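Local atomic coordinates of mandelate racemase / muconate lactonizing enzyme, C-terminal domain protein (Pseudovibrio sp. JE062, PDB entry 4JHM), a protein that belongs to the mandelate racemase / muconate lactonizing enzyme family of the enolase superfamily, joining an N-terminal alpha+beta capping domain to a modified TIM barrel. Residues L83-L88 with A110-K115; G120-M125 with A352-G357; I298-Y303 with F322-Y327; G302-Q307 with V358-D363. All blocks are in the same frame, centred on the assembly; numbering follows the deposited sequence.

Contact 1 of 4, residues L83-L88 with A110-K115; sequences LMTQEL and AAWDIK
Thr85 places its methyl CG2 over the face of the Trp112 indole: CG2 stands 3.8 Å from the centroid of the five-membered ring, only 7° off the ring normal, a CH-pi contact. The two residues come from neighbouring helices of the N-terminal capping domain, 85-92 and 100-119, whose facing surfaces are buried here. Trp112 leaves its helix pointing away from the other segment, and its ring swings back to Thr85, with NE1 hydrogen-bonded to Thr280 on the barrel side. CG2 also approaches the methyl of Ala111, which Leu88 also meets through CD2. Just ahead of helix 85-92, before the N-cap Met84, Leu83 crosses the aliphatic part of Lys115 and brings CD2 to 3.8 Å from Lys115 CB; the same methyl reaches Ile114 CG2 at 4.3 Å.

Lys115 sets out anti to its own backbone nitrogen and bends at chi3 (-69°), which carries the amine past Leu83 and over the indole toward its rim. Its main polar partner is the carbonyl of Met125 in the second subunit, with Gly128 O of that subunit also bound, so this packing inside one chain helps form the subunit interface. Within the chain, Lys115 NZ donates to Thr85 OG1 at 3.2 Å.

Contact 2 of 4, residues G120-M125 with A352-G357; sequences GMPLYM and AGNGLG
Backbone meets backbone here in a single beta bridge between Pro122 and Gly355, their CA atoms 4.8 Å apart. The firmer bond runs from Leu123 N to Gly355 O at 2.9 Å, bent to 144° at the hydrogen. The return bond, Gly355 N to Met121 O, is weak at 3.3 Å. Gly355 thus uses both its N-H and its carbonyl on the 120-125 segment, as the second residue of a type II' turn from Asn354 to Gly357, a position at which its positive phi is expected.

The Asn354 side chain reaches alongside the backbone of the other segment, its amide set against the Gly120-Met121 peptide with ND2 3.4 Å from Gly120 CA. Gly120 is the C-prime residue of a Schellman motif that ends helix 100-119, and Pro122 is the N-cap of helix 123-127, so the bridge fastens the short link between two helices. The turn belongs to the loop after strand 347-349 of the barrel domain; the contact therefore joins the link between two capping-domain helices to a loop of the barrel domain.

On the buried side Leu123 and Leu356 lie next to each other and point the same way, CD2 to CD2 at 3.9 Å. Leu123 also rests on Trp112 and His312, and Leu356 on Ile109 and Leu305. His312, on helix 304-316, hydrogen-bonds Tyr124 N through ND1 and Leu356 O through NE2.

Contact 3 of 4, residues I298-Y303 with F322-Y327; sequences IQSMGY and FFEQFY
Ile298 opens the contact with its CG1 branch: with CG1 between the backbone N and carbonyl carbon (chi1 52°) and CD1 extended beyond it, the branch ends 4.0 Å from Phe323 CD2; CG1 itself lies against the carbonyl oxygen of Phe322. Gln299 comes next and turns away overall, but its CG runs alongside the Glu324 carboxylate, the amide and carboxylate planes 57° apart. Its amide oxygen is held by Asn249.

Ser300 points its CB toward the strand. Its OG sits over one face of the Phe323 ring, 3.3 Å above the plane and displaced toward the rim, and also lies close to the backbone of Glu324. That strand, 323-326, pairs in parallel with 133-139 in the TIM-barrel domain, and 298-303 runs nearly along it, the end-to-end directions of the touching parts 11° apart. In the chain the loop follows helix 279-291 and precedes helix 304-316; it lies close to the chain's centre.

At Met301 the backbone takes over: its N makes a weak hydrogen bond to Glu324 OE2 at 3.3 Å. The Glu324 chain is extended throughout, which brings the carboxylate against Met301 CB. Its other oxygen, OE1, accepts from Ser139 OG and forms a salt bridge with Lys165, so the buried acid is gripped from both strands 133-139 and 163-167. The selenium of Met301, a selenomethionine, approaches Phe326 obliquely in a Met-aromatic contact, SE 3.9 Å from Phe326 CD1, while Phe332 meets the Phe326 ring edge-to-face.

Contact 4 of 4, residues G302-Q307 with V358-D363; sequences GYTLTQ and VEMDWD
Leu305 and Val358 cross at a slant, their branched ends meeting through methyls: Leu305 CD2 lies 4.0 Å from Val358 CG1, and Leu305 CG sits equally near the same methyl. Val358 points its CB toward the helix, and a chi1 of 177° turns CG1 to where it meets both CG and CD2 of Leu305, while CG2 comes to the backbone carbonyl of Thr304. The second pair is arranged differently. Thr304 and Met360 slide past each other in opposite directions, so the end of the selenomethionine reaches the threonine, CE 3.8 Å from Thr304 OG1. Bends at chi2 and chi3 fold the chain of Met360 back for this, and its selenium is left 4.3 Å from Leu305 CD1. No hydrogen bond crosses between the segments; the packing is apolar apart from the threonine hydroxyl, which has a weak hydrogen bond to Ser336.

Each segment also has a polar bond of its own. Gln307 NE2 donates to Gly302 O at 2.7 Å, tying the first turn of the helix to the residue ahead of its N-cap, Tyr303. Asp361, the N-cap of helix 362-368, takes a weak capping bond from Asp363 N.

The contact sets the N-terminal turn of barrel helix 304-316 against the extended loop leading into helix 362-368. Strand 50-58 of the capping domain borders both, with Ala53 touching Leu305 and Leu51 touching Met360.

Overall arrangement
Contact 3 lies nearest the chain's centre, where a barrel strand and the loop beside it share a buried carboxylate; contacts 1 and 2 have their centres about 20 and 19 Å from the centre of the chain and touch the second subunit. Contacts 1, 3 and 4 are buried, contact 2 only partly. Chemistry follows place: an aromatic face and a lysine in contact 1, backbone bonds in contact 2, mixed polar and aromatic packing in contact 3, apolar methyls in contact 4. Contacts 1 and 2 join where Asp113 OD1 meets Leu356 N, probably as a hydrogen bond. Leu356 also packs on Leu305, linking contact 2 to contact 4, while contacts 3 and 4 share Gly302 and Tyr303.

Contact 1 of 4, residues L83-L88 with A110-K115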
loop_
_atom_site.group_PDB
_atom_site.type_symbol
_atom_site.label_atom_id
_atom_site.label_comp_id
_atom_site.label_asym_id
_atom_site.label_seq_id
_atom_site.Cartn_x
_atom_site.Cartn_y
_atom_site.Cartn_z
ATOM N N LEU A 83 12.149 32.892 -29.761
ATOM C CA LEU A 83 13.312 32.082 -29.413
ATOM C C LEU A 83 13.271 31.620 -27.957
ATOM O O LEU A 83 13.935 30.653 -27.586
ATOM C CB LEU A 83 14.601 32.864 -29.677
ATOM C CG LEU A 83 14.859 33.222 -31.141
ATOM C CD1 LEU A 83 16.014 34.202 -31.239
ATOM C CD2 LEU A 83 15.130 31.976 -31.971
HETATM N N MSE A 84 12.492 32.318 -27.137
HETATM C CA MSE A 84 12.309 31.942 -25.740
HETATM C C MSE A 84 11.121 31.030 -25.661
HETATM O O MSE A 84 10.057 31.425 -25.188
HETATM C CB MSE A 84 12.087 33.202 -24.913
HETATM C CG MSE A 84 13.201 34.212 -25.166
HETATM SE SE MSE A 84 14.884 33.530 -24.399
HETATM C CE MSE A 84 14.777 34.463 -22.667
ATOM N N THR A 85 11.310 29.792 -26.116
ATOM C CA THR A 85 10.216 28.831 -26.306
ATOM C C THR A 85 9.532 28.372 -25.014
ATOM O O THR A 85 8.376 27.946 -25.039
ATOM C CB THR A 85 10.704 27.572 -27.054
ATOM O OG1 THR A 85 11.783 26.967 -26.331
ATOM C CG2 THR A 85 11.173 27.918 -28.451
ATOM N N GLN A 86 10.242 28.436 -23.894
ATOM C CA GLN A 86 9.668 28.009 -22.625
ATOM C C GLN A 86 8.823 29.126 -22.027
ATOM O O GLN A 86 7.777 28.873 -21.427
ATOM C CB GLN A 86 10.763 27.588 -21.648
ATOM C CG GLN A 86 10.248 27.236 -20.262
ATOM C CD GLN A 86 9.144 26.194 -20.294
ATOM O OE1 GLN A 86 9.368 25.051 -20.693
ATOM N NE2 GLN A 86 7.946 26.584 -19.868
ATOM N N GLU A 87 9.283 30.363 -22.189
ATOM C CA GLU A 87 8.536 31.521 -21.712
ATOM C C GLU A 87 7.278 31.719 -22.555
ATOM O O GLU A 87 6.247 32.156 -22.045
ATOM C CB GLU A 87 9.411 32.775 -21.741
ATOM C CG GLU A 87 8.694 34.053 -21.329
ATOM C CD GLU A 87 7.964 34.719 -22.481
ATOM O OE1 GLU A 87 6.800 35.139 -22.292
ATOM O OE2 GLU A 87 8.554 34.820 -23.579
ATOM N N LEU A 88 7.372 31.394 -23.843
ATOM C CA LEU A 88 6.220 31.438 -24.738
ATOM C C LEU A 88 5.216 30.358 -24.339
ATOM O O LEU A 88 4.024 30.619 -24.189
ATOM C CB LEU A 88 6.661 31.218 -26.184
ATOM C CG LEU A 88 5.599 31.497 -27.251
ATOM C CD1 LEU A 88 5.236 32.974 -27.264
ATOM C CD2 LEU A 88 6.076 31.053 -28.624
ATOM N N ALA A 110 6.074 26.250 -34.025
ATOM C CA ALA A 110 6.535 27.242 -34.987
ATOM C C ALA A 110 7.698 28.071 -34.439
ATOM O O ALA A 110 8.515 28.589 -35.202
ATOM C CB ALA A 110 5.385 28.149 -35.391
ATOM N N ALA A 111 7.770 28.203 -33.118
ATOM C CA ALA A 111 8.868 28.933 -32.496
ATOM C C ALA A 111 10.148 28.114 -32.574
ATOM O O ALA A 111 11.218 28.651 -32.857
ATOM C CB ALA A 111 8.541 29.269 -31.053
ATOM N N TRP A 112 10.032 26.812 -32.326
ATOM C CA TRP A 112 11.181 25.916 -32.430
ATOM C C TRP A 112 11.710 25.875 -33.867
ATOM O O TRP A 112 12.918 25.795 -34.083
ATOM C CB TRP A 112 10.822 24.505 -31.952
ATOM C CG TRP A 112 10.931 24.319 -30.464
ATOM C CD1 TRP A 112 9.908 24.314 -29.566
ATOM C CD2 TRP A 112 12.131 24.109 -29.705
ATOM N NE1 TRP A 112 10.391 24.114 -28.298
ATOM C CE2 TRP A 112 11.752 23.987 -28.355
ATOM C CE3 TRP A 112 13.487 24.013 -30.036
ATOM C CZ2 TRP A 112 12.679 23.774 -27.334
ATOM C CZ3 TRP A 112 14.408 23.804 -29.023
ATOM C CH2 TRP A 112 13.999 23.687 -27.689
ATOM N N ASP A 113 10.803 25.935 -34.838
ATOM C CA ASP A 113 11.179 25.931 -36.252
ATOM C C ASP A 113 12.057 27.141 -36.590
ATOM O O ASP A 113 13.060 27.019 -37.298
ATOM C CB ASP A 113 9.920 25.926 -37.133
ATOM C CG ASP A 113 10.234 25.794 -38.620
ATOM O OD1 ASP A 113 11.263 25.180 -38.981
ATOM O OD2 ASP A 113 9.435 26.298 -39.433
ATOM N N ILE A 114 11.662 28.305 -36.078
ATOM C CA ILE A 114 12.406 29.544 -36.266
ATOM C C ILE A 114 13.769 29.462 -35.591
ATOM O O ILE A 114 14.781 29.873 -36.168
ATOM C CB ILE A 114 11.618 30.741 -35.704
ATOM C CG1 ILE A 114 10.575 31.203 -36.720
ATOM C CG2 ILE A 114 12.544 31.894 -35.353
ATOM C CD1 ILE A 114 9.541 32.151 -36.150
ATOM N N LYS A 115 13.793 28.926 -34.374
ATOM C CA LYS A 115 15.033 28.775 -33.616
ATOM C C LYS A 115 16.003 27.841 -34.332
ATOM O O LYS A 115 17.212 28.040 -34.280
ATOM C CB LYS A 115 14.732 28.237 -32.216
ATOM C CG LYS A 115 15.963 27.988 -31.358
ATOM C CD LYS A 115 15.631 27.141 -30.135
ATOM C CE LYS A 115 14.772 27.896 -29.133
ATOM N NZ LYS A 115 14.532 27.104 -27.892
#

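Contact 2 of 4, residues G120-M125 with A352-G357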
loop_
_atom_site.group_PDB
_atom_site.type_symbol
_atom_site.label_atom_id
_atom_site.label_comp_id
_atom_site.label_asym_id
_atom_site.label_seq_id
_atom_site.Cartn_x
_atom_site.Cartn_y
_atom_site.Cartn_z
ATOM N N GLY A 120 20.715 27.385 -37.708
ATOM C CA GLY A 120 21.347 26.794 -38.877
ATOM C C GLY A 120 21.507 25.290 -38.785
ATOM O O GLY A 120 22.395 24.724 -39.423
HETATM N N MSE A 121 20.651 24.638 -37.998
HETATM C CA MSE A 121 20.699 23.179 -37.852
HETATM C C MSE A 121 19.322 22.601 -37.655
HETATM O O MSE A 121 18.401 23.301 -37.237
HETATM C CB MSE A 121 21.597 22.751 -36.686
HETATM C CG MSE A 121 21.501 23.659 -35.464
HETATM SE SE MSE A 121 22.793 23.077 -34.085
HETATM C CE MSE A 121 24.480 23.438 -35.038
ATOM N N PRO A 122 19.163 21.304 -37.970
ATOM C CA PRO A 122 17.897 20.606 -37.779
ATOM C C PRO A 122 17.471 20.590 -36.320
ATOM O O PRO A 122 18.313 20.658 -35.427
ATOM C CB PRO A 122 18.196 19.177 -38.258
ATOM C CG PRO A 122 19.680 19.056 -38.266
ATOM C CD PRO A 122 20.185 20.432 -38.572
ATOM N N LEU A 123 16.169 20.488 -36.084
ATOM C CA LEU A 123 15.642 20.583 -34.735
ATOM C C LEU A 123 16.165 19.453 -33.853
ATOM O O LEU A 123 16.494 19.671 -32.688
ATOM C CB LEU A 123 14.115 20.560 -34.751
ATOM C CG LEU A 123 13.471 21.188 -33.513
ATOM C CD1 LEU A 123 13.442 22.702 -33.659
ATOM C CD2 LEU A 123 12.069 20.644 -33.287
ATOM N N TYR A 124 16.255 18.249 -34.406
ATOM C CA TYR A 124 16.647 17.097 -33.603
ATOM C C TYR A 124 18.034 17.310 -33.002
ATOM O O TYR A 124 18.376 16.702 -31.986
ATOM C CB TYR A 124 16.567 15.785 -34.404
ATOM C CG TYR A 124 17.607 15.615 -35.493
ATOM C CD1 TYR A 124 18.890 15.168 -35.197
ATOM C CD2 TYR A 124 17.293 15.871 -36.823
ATOM C CE1 TYR A 124 19.837 15.002 -36.191
ATOM C CE2 TYR A 124 18.233 15.710 -37.825
ATOM C CZ TYR A 124 19.502 15.276 -37.506
ATOM O OH TYR A 124 20.431 15.117 -38.505
HETATM N N MSE A 125 18.820 18.193 -33.613
HETATM C CA MSE A 125 20.147 18.524 -33.091
HETATM C C MSE A 125 20.043 19.449 -31.908
HETATM O O MSE A 125 20.725 19.259 -30.901
HETATM C CB MSE A 125 20.972 19.186 -34.183
HETATM C CG MSE A 125 22.459 18.965 -33.942
HETATM SE SE MSE A 125 23.460 19.446 -35.568
HETATM C CE MSE A 125 23.368 17.690 -36.459
ATOM N N ALA A 352 15.786 17.428 -44.920
ATOM C CA ALA A 352 17.043 18.061 -45.303
ATOM C C ALA A 352 17.301 19.390 -44.594
ATOM O O ALA A 352 18.381 19.601 -44.039
ATOM C CB ALA A 352 17.076 18.264 -46.809
ATOM N N GLY A 353 16.314 20.283 -44.617
ATOM C CA GLY A 353 16.510 21.664 -44.172
ATOM C C GLY A 353 16.863 21.813 -42.705
ATOM O O GLY A 353 17.315 20.869 -42.061
ATOM N N ASN A 354 16.666 23.017 -42.181
ATOM C CA ASN A 354 16.819 23.271 -40.755
ATOM C C ASN A 354 15.461 23.369 -40.085
ATOM O O ASN A 354 14.428 23.229 -40.737
ATOM C CB ASN A 354 17.594 24.561 -40.524
ATOM C CG ASN A 354 18.980 24.518 -41.120
ATOM O OD1 ASN A 354 19.591 23.453 -41.230
ATOM N ND2 ASN A 354 19.489 25.681 -41.510
ATOM N N GLY A 355 15.459 23.614 -38.781
ATOM C CA GLY A 355 14.211 23.619 -38.032
ATOM C C GLY A 355 13.513 22.298 -38.259
ATOM O O GLY A 355 14.077 21.242 -37.999
ATOM N N LEU A 356 12.289 22.343 -38.764
ATOM C CA LEU A 356 11.562 21.109 -39.039
ATOM C C LEU A 356 11.999 20.538 -40.381
ATOM O O LEU A 356 11.705 19.385 -40.701
ATOM C CB LEU A 356 10.055 21.351 -39.031
ATOM C CG LEU A 356 9.503 21.875 -37.707
ATOM C CD1 LEU A 356 7.982 21.973 -37.744
ATOM C CD2 LEU A 356 9.958 20.987 -36.559
ATOM N N GLY A 357 12.717 21.347 -41.154
ATOM C CA GLY A 357 13.130 20.951 -42.489
ATOM C C GLY A 357 11.924 20.729 -43.377
ATOM O O GLY A 357 11.959 19.902 -44.284
#

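Contact 3 of 4, residues I298-Y303 with F322-Y327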
loop_
_atom_site.group_PDB
_atom_site.type_symbol
_atom_site.label_atom_id
_atom_site.label_comp_id
_atom_site.label_asym_id
_atom_site.label_seq_id
_atom_site.Cartn_x
_atom_site.Cartn_y
_atom_site.Cartn_z
ATOM N N ILE A 298 5.830 7.838 -30.530
ATOM C CA ILE A 298 5.161 9.040 -31.015
ATOM C C ILE A 298 3.936 8.725 -31.853
ATOM O O ILE A 298 3.908 7.768 -32.624
ATOM C CB ILE A 298 6.096 9.926 -31.877
ATOM C CG1 ILE A 298 6.759 9.100 -32.984
ATOM C CG2 ILE A 298 7.152 10.598 -31.011
ATOM C CD1 ILE A 298 7.630 9.908 -33.922
ATOM N N GLN A 299 2.917 9.551 -31.684
ATOM C CA GLN A 299 1.785 9.541 -32.574
ATOM C C GLN A 299 2.069 10.568 -33.658
ATOM O O GLN A 299 1.730 11.744 -33.519
ATOM C CB GLN A 299 0.516 9.891 -31.807
ATOM C CG GLN A 299 -0.677 10.181 -32.690
ATOM C CD GLN A 299 -1.970 9.756 -32.046
ATOM O OE1 GLN A 299 -2.859 10.573 -31.810
ATOM N NE2 GLN A 299 -2.079 8.470 -31.742
ATOM N N SER A 300 2.719 10.123 -34.727
ATOM C CA SER A 300 3.123 11.023 -35.801
ATOM C C SER A 300 2.215 10.894 -37.014
ATOM O O SER A 300 2.566 11.337 -38.095
ATOM C CB SER A 300 4.566 10.740 -36.216
ATOM O OG SER A 300 4.657 9.551 -36.984
HETATM N N MSE A 301 1.047 10.288 -36.831
HETATM C CA MSE A 301 0.072 10.169 -37.912
HETATM C C MSE A 301 -0.521 11.516 -38.210
HETATM O O MSE A 301 -1.099 12.155 -37.336
HETATM C CB MSE A 301 -1.027 9.196 -37.505
HETATM C CG MSE A 301 -2.408 9.684 -37.922
HETATM SE SE MSE A 301 -3.274 8.302 -39.018
HETATM C CE MSE A 301 -4.625 7.686 -37.718
ATOM N N GLY A 302 -0.381 11.963 -39.452
ATOM C CA GLY A 302 -0.920 13.254 -39.867
ATOM C C GLY A 302 -0.187 13.842 -41.057
ATOM O O GLY A 302 0.456 13.121 -41.815
ATOM N N TYR A 303 -0.281 15.157 -41.214
ATOM C CA TYR A 303 0.344 15.847 -42.335
ATOM C C TYR A 303 1.818 16.059 -42.064
ATOM O O TYR A 303 2.240 16.042 -40.911
ATOM C CB TYR A 303 -0.340 17.185 -42.574
ATOM C CG TYR A 303 -1.769 17.042 -43.025
ATOM C CD1 TYR A 303 -2.080 16.897 -44.370
ATOM C CD2 TYR A 303 -2.808 17.040 -42.107
ATOM C CE1 TYR A 303 -3.391 16.761 -44.790
ATOM C CE2 TYR A 303 -4.119 16.904 -42.517
ATOM C CZ TYR A 303 -4.404 16.767 -43.859
ATOM O OH TYR A 303 -5.707 16.634 -44.263
ATOM N N PHE A 322 9.728 3.495 -33.024
ATOM C CA PHE A 322 9.147 3.711 -34.350
ATOM C C PHE A 322 8.662 5.132 -34.636
ATOM O O PHE A 322 8.439 5.937 -33.734
ATOM C CB PHE A 322 7.975 2.755 -34.578
ATOM C CG PHE A 322 8.339 1.304 -34.472
ATOM C CD1 PHE A 322 8.920 0.642 -35.542
ATOM C CD2 PHE A 322 8.081 0.597 -33.306
ATOM C CE1 PHE A 322 9.252 -0.697 -35.448
ATOM C CE2 PHE A 322 8.410 -0.743 -33.206
ATOM C CZ PHE A 322 8.998 -1.390 -34.279
ATOM N N PHE A 323 8.503 5.408 -35.924
ATOM C CA PHE A 323 7.872 6.621 -36.420
ATOM C C PHE A 323 6.620 6.178 -37.151
ATOM O O PHE A 323 6.697 5.381 -38.087
ATOM C CB PHE A 323 8.807 7.357 -37.384
ATOM C CG PHE A 323 8.111 8.336 -38.281
ATOM C CD1 PHE A 323 7.607 7.936 -39.507
ATOM C CD2 PHE A 323 7.978 9.663 -37.913
ATOM C CE1 PHE A 323 6.973 8.840 -40.345
ATOM C CE2 PHE A 323 7.344 10.573 -38.746
ATOM C CZ PHE A 323 6.840 10.160 -39.962
ATOM N N GLU A 324 5.470 6.672 -36.707
ATOM C CA GLU A 324 4.202 6.306 -37.319
ATOM C C GLU A 324 4.117 6.899 -38.725
ATOM O O GLU A 324 4.144 8.115 -38.902
ATOM C CB GLU A 324 3.038 6.790 -36.458
ATOM C CG GLU A 324 1.666 6.445 -37.012
ATOM C CD GLU A 324 0.556 6.658 -36.006
ATOM O OE1 GLU A 324 -0.491 5.994 -36.144
ATOM O OE2 GLU A 324 0.722 7.484 -35.079
ATOM N N GLN A 325 4.027 6.027 -39.720
ATOM C CA GLN A 325 3.920 6.458 -41.106
ATOM C C GLN A 325 2.642 5.915 -41.720
ATOM O O GLN A 325 2.546 4.722 -42.022
ATOM C CB GLN A 325 5.119 5.960 -41.915
ATOM C CG GLN A 325 5.049 6.303 -43.395
ATOM C CD GLN A 325 5.405 7.748 -43.670
ATOM O OE1 GLN A 325 4.531 8.590 -43.889
ATOM N NE2 GLN A 325 6.694 8.048 -43.644
ATOM N N PHE A 326 1.659 6.787 -41.898
ATOM C CA PHE A 326 0.437 6.390 -42.572
ATOM C C PHE A 326 0.735 6.138 -44.047
ATOM O O PHE A 326 1.407 6.934 -44.703
ATOM C CB PHE A 326 -0.654 7.448 -42.428
ATOM C CG PHE A 326 -1.950 7.046 -43.059
ATOM C CD1 PHE A 326 -2.899 6.341 -42.333
ATOM C CD2 PHE A 326 -2.209 7.342 -44.386
ATOM C CE1 PHE A 326 -4.093 5.954 -42.917
ATOM C CE2 PHE A 326 -3.399 6.960 -44.976
ATOM C CZ PHE A 326 -4.343 6.264 -44.240
ATOM N N TYR A 327 0.224 5.024 -44.556
ATOM C CA TYR A 327 0.493 4.589 -45.920
ATOM C C TYR A 327 -0.856 4.248 -46.546
ATOM O O TYR A 327 -1.624 3.483 -45.957
ATOM C CB TYR A 327 1.428 3.370 -45.884
ATOM C CG TYR A 327 2.001 2.947 -47.219
ATOM C CD1 TYR A 327 2.727 3.836 -48.001
ATOM C CD2 TYR A 327 1.838 1.646 -47.684
ATOM C CE1 TYR A 327 3.256 3.449 -49.218
ATOM C CE2 TYR A 327 2.362 1.247 -48.901
ATOM C CZ TYR A 327 3.070 2.152 -49.664
ATOM O OH TYR A 327 3.596 1.762 -50.875
#

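Contact 4 of 4, residues G302-Q307 with V358-D363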
loop_
_atom_site.group_PDB
_atom_site.type_symbol
_atom_site.label_atom_id
_atom_site.label_comp_id
_atom_site.label_asym_id
_atom_site.label_seq_id
_atom_site.Cartn_x
_atom_site.Cartn_y
_atom_site.Cartn_z
ATOM N N GLY A 302 -0.381 11.963 -39.452
ATOM C CA GLY A 302 -0.920 13.254 -39.867
ATOM C C GLY A 302 -0.187 13.842 -41.057
ATOM O O GLY A 302 0.456 13.121 -41.815
ATOM N N TYR A 303 -0.281 15.157 -41.214
ATOM C CA TYR A 303 0.344 15.847 -42.335
ATOM C C TYR A 303 1.818 16.059 -42.064
ATOM O O TYR A 303 2.240 16.042 -40.911
ATOM C CB TYR A 303 -0.340 17.185 -42.574
ATOM C CG TYR A 303 -1.769 17.042 -43.025
ATOM C CD1 TYR A 303 -2.080 16.897 -44.370
ATOM C CD2 TYR A 303 -2.808 17.040 -42.107
ATOM C CE1 TYR A 303 -3.391 16.761 -44.790
ATOM C CE2 TYR A 303 -4.119 16.904 -42.517
ATOM C CZ TYR A 303 -4.404 16.767 -43.859
ATOM O OH TYR A 303 -5.707 16.634 -44.263
ATOM N N THR A 304 2.597 16.272 -43.122
ATOM C CA THR A 304 4.057 16.261 -43.012
ATOM C C THR A 304 4.587 17.123 -41.864
ATOM O O THR A 304 5.554 16.744 -41.195
ATOM C CB THR A 304 4.737 16.674 -44.330
ATOM O OG1 THR A 304 3.881 17.563 -45.050
ATOM C CG2 THR A 304 5.022 15.446 -45.189
ATOM N N LEU A 305 3.956 18.270 -41.628
ATOM C CA LEU A 305 4.331 19.114 -40.496
ATOM C C LEU A 305 4.123 18.384 -39.174
ATOM O O LEU A 305 4.998 18.390 -38.306
ATOM C CB LEU A 305 3.541 20.422 -40.506
ATOM C CG LEU A 305 4.248 21.577 -41.206
ATOM C CD1 LEU A 305 3.305 22.755 -41.382
ATOM C CD2 LEU A 305 5.482 21.986 -40.415
ATOM N N THR A 306 2.957 17.764 -39.017
ATOM C CA THR A 306 2.701 16.931 -37.849
ATOM C C THR A 306 3.720 15.795 -37.796
ATOM O O THR A 306 4.230 15.454 -36.733
ATOM C CB THR A 306 1.286 16.327 -37.877
ATOM O OG1 THR A 306 0.321 17.333 -37.544
ATOM C CG2 THR A 306 1.183 15.182 -36.886
ATOM N N GLN A 307 4.014 15.215 -38.955
ATOM C CA GLN A 307 4.960 14.114 -39.035
ATOM C C GLN A 307 6.345 14.556 -38.589
ATOM O O GLN A 307 6.988 13.883 -37.795
ATOM C CB GLN A 307 5.030 13.573 -40.465
ATOM C CG GLN A 307 3.730 12.968 -40.970
ATOM C CD GLN A 307 3.823 12.502 -42.410
ATOM O OE1 GLN A 307 4.842 11.955 -42.831
ATOM N NE2 GLN A 307 2.755 12.710 -43.171
ATOM N N VAL A 358 10.849 21.465 -43.111
ATOM C CA VAL A 358 9.635 21.351 -43.905
ATOM C C VAL A 358 9.416 22.610 -44.730
ATOM O O VAL A 358 9.303 23.711 -44.193
ATOM C CB VAL A 358 8.393 21.119 -43.028
ATOM C CG1 VAL A 358 7.142 21.089 -43.886
ATOM C CG2 VAL A 358 8.525 19.823 -42.244
ATOM N N GLU A 359 9.363 22.428 -46.044
ATOM C CA GLU A 359 9.102 23.515 -46.967
ATOM C C GLU A 359 7.696 23.326 -47.532
ATOM O O GLU A 359 7.317 22.218 -47.915
ATOM C CB GLU A 359 10.149 23.511 -48.085
ATOM C CG GLU A 359 10.404 24.870 -48.717
ATOM C CD GLU A 359 11.756 24.949 -49.407
ATOM O OE1 GLU A 359 12.564 24.005 -49.257
ATOM O OE2 GLU A 359 12.015 25.957 -50.097
HETATM N N MSE A 360 6.919 24.403 -47.569
HETATM C CA MSE A 360 5.538 24.320 -48.021
HETATM C C MSE A 360 5.355 25.114 -49.273
HETATM O O MSE A 360 5.997 26.147 -49.460
HETATM C CB MSE A 360 4.604 24.890 -46.960
HETATM C CG MSE A 360 4.657 24.091 -45.664
HETATM SE SE MSE A 360 3.284 22.679 -45.690
HETATM C CE MSE A 360 4.479 21.154 -46.013
ATOM N N ASP A 361 4.477 24.625 -50.145
ATOM C CA ASP A 361 4.025 25.378 -51.307
ATOM C C ASP A 361 2.885 26.277 -50.847
ATOM O O ASP A 361 1.804 25.795 -50.507
ATOM C CB ASP A 361 3.556 24.424 -52.406
ATOM C CG ASP A 361 2.996 25.148 -53.616
ATOM O OD1 ASP A 361 2.552 26.308 -53.475
ATOM O OD2 ASP A 361 2.996 24.552 -54.711
ATOM N N TRP A 362 3.129 27.582 -50.829
ATOM C CA TRP A 362 2.203 28.511 -50.190
ATOM C C TRP A 362 1.083 28.966 -51.116
ATOM O O TRP A 362 0.073 29.511 -50.662
ATOM C CB TRP A 362 2.969 29.701 -49.612
ATOM C CG TRP A 362 3.803 29.292 -48.442
ATOM C CD1 TRP A 362 5.163 29.188 -48.393
ATOM C CD2 TRP A 362 3.324 28.890 -47.155
ATOM N NE1 TRP A 362 5.560 28.764 -47.148
ATOM C CE2 TRP A 362 4.448 28.573 -46.371
ATOM C CE3 TRP A 362 2.051 28.778 -46.590
ATOM C CZ2 TRP A 362 4.339 28.147 -45.045
ATOM C CZ3 TRP A 362 1.940 28.357 -45.275
ATOM C CH2 TRP A 362 3.080 28.047 -44.516
ATOM N N ASP A 363 1.250 28.736 -52.411
ATOM C CA ASP A 363 0.164 28.971 -53.351
ATOM C C ASP A 363 -0.783 27.780 -53.328
ATOM O O ASP A 363 -1.955 27.903 -53.683
ATOM C CB ASP A 363 0.702 29.220 -54.763
ATOM C CG ASP A 363 1.423 30.546 -54.876
ATOM O OD1 ASP A 363 2.090 30.939 -53.894
ATOM O OD2 ASP A 363 1.315 31.198 -55.934
#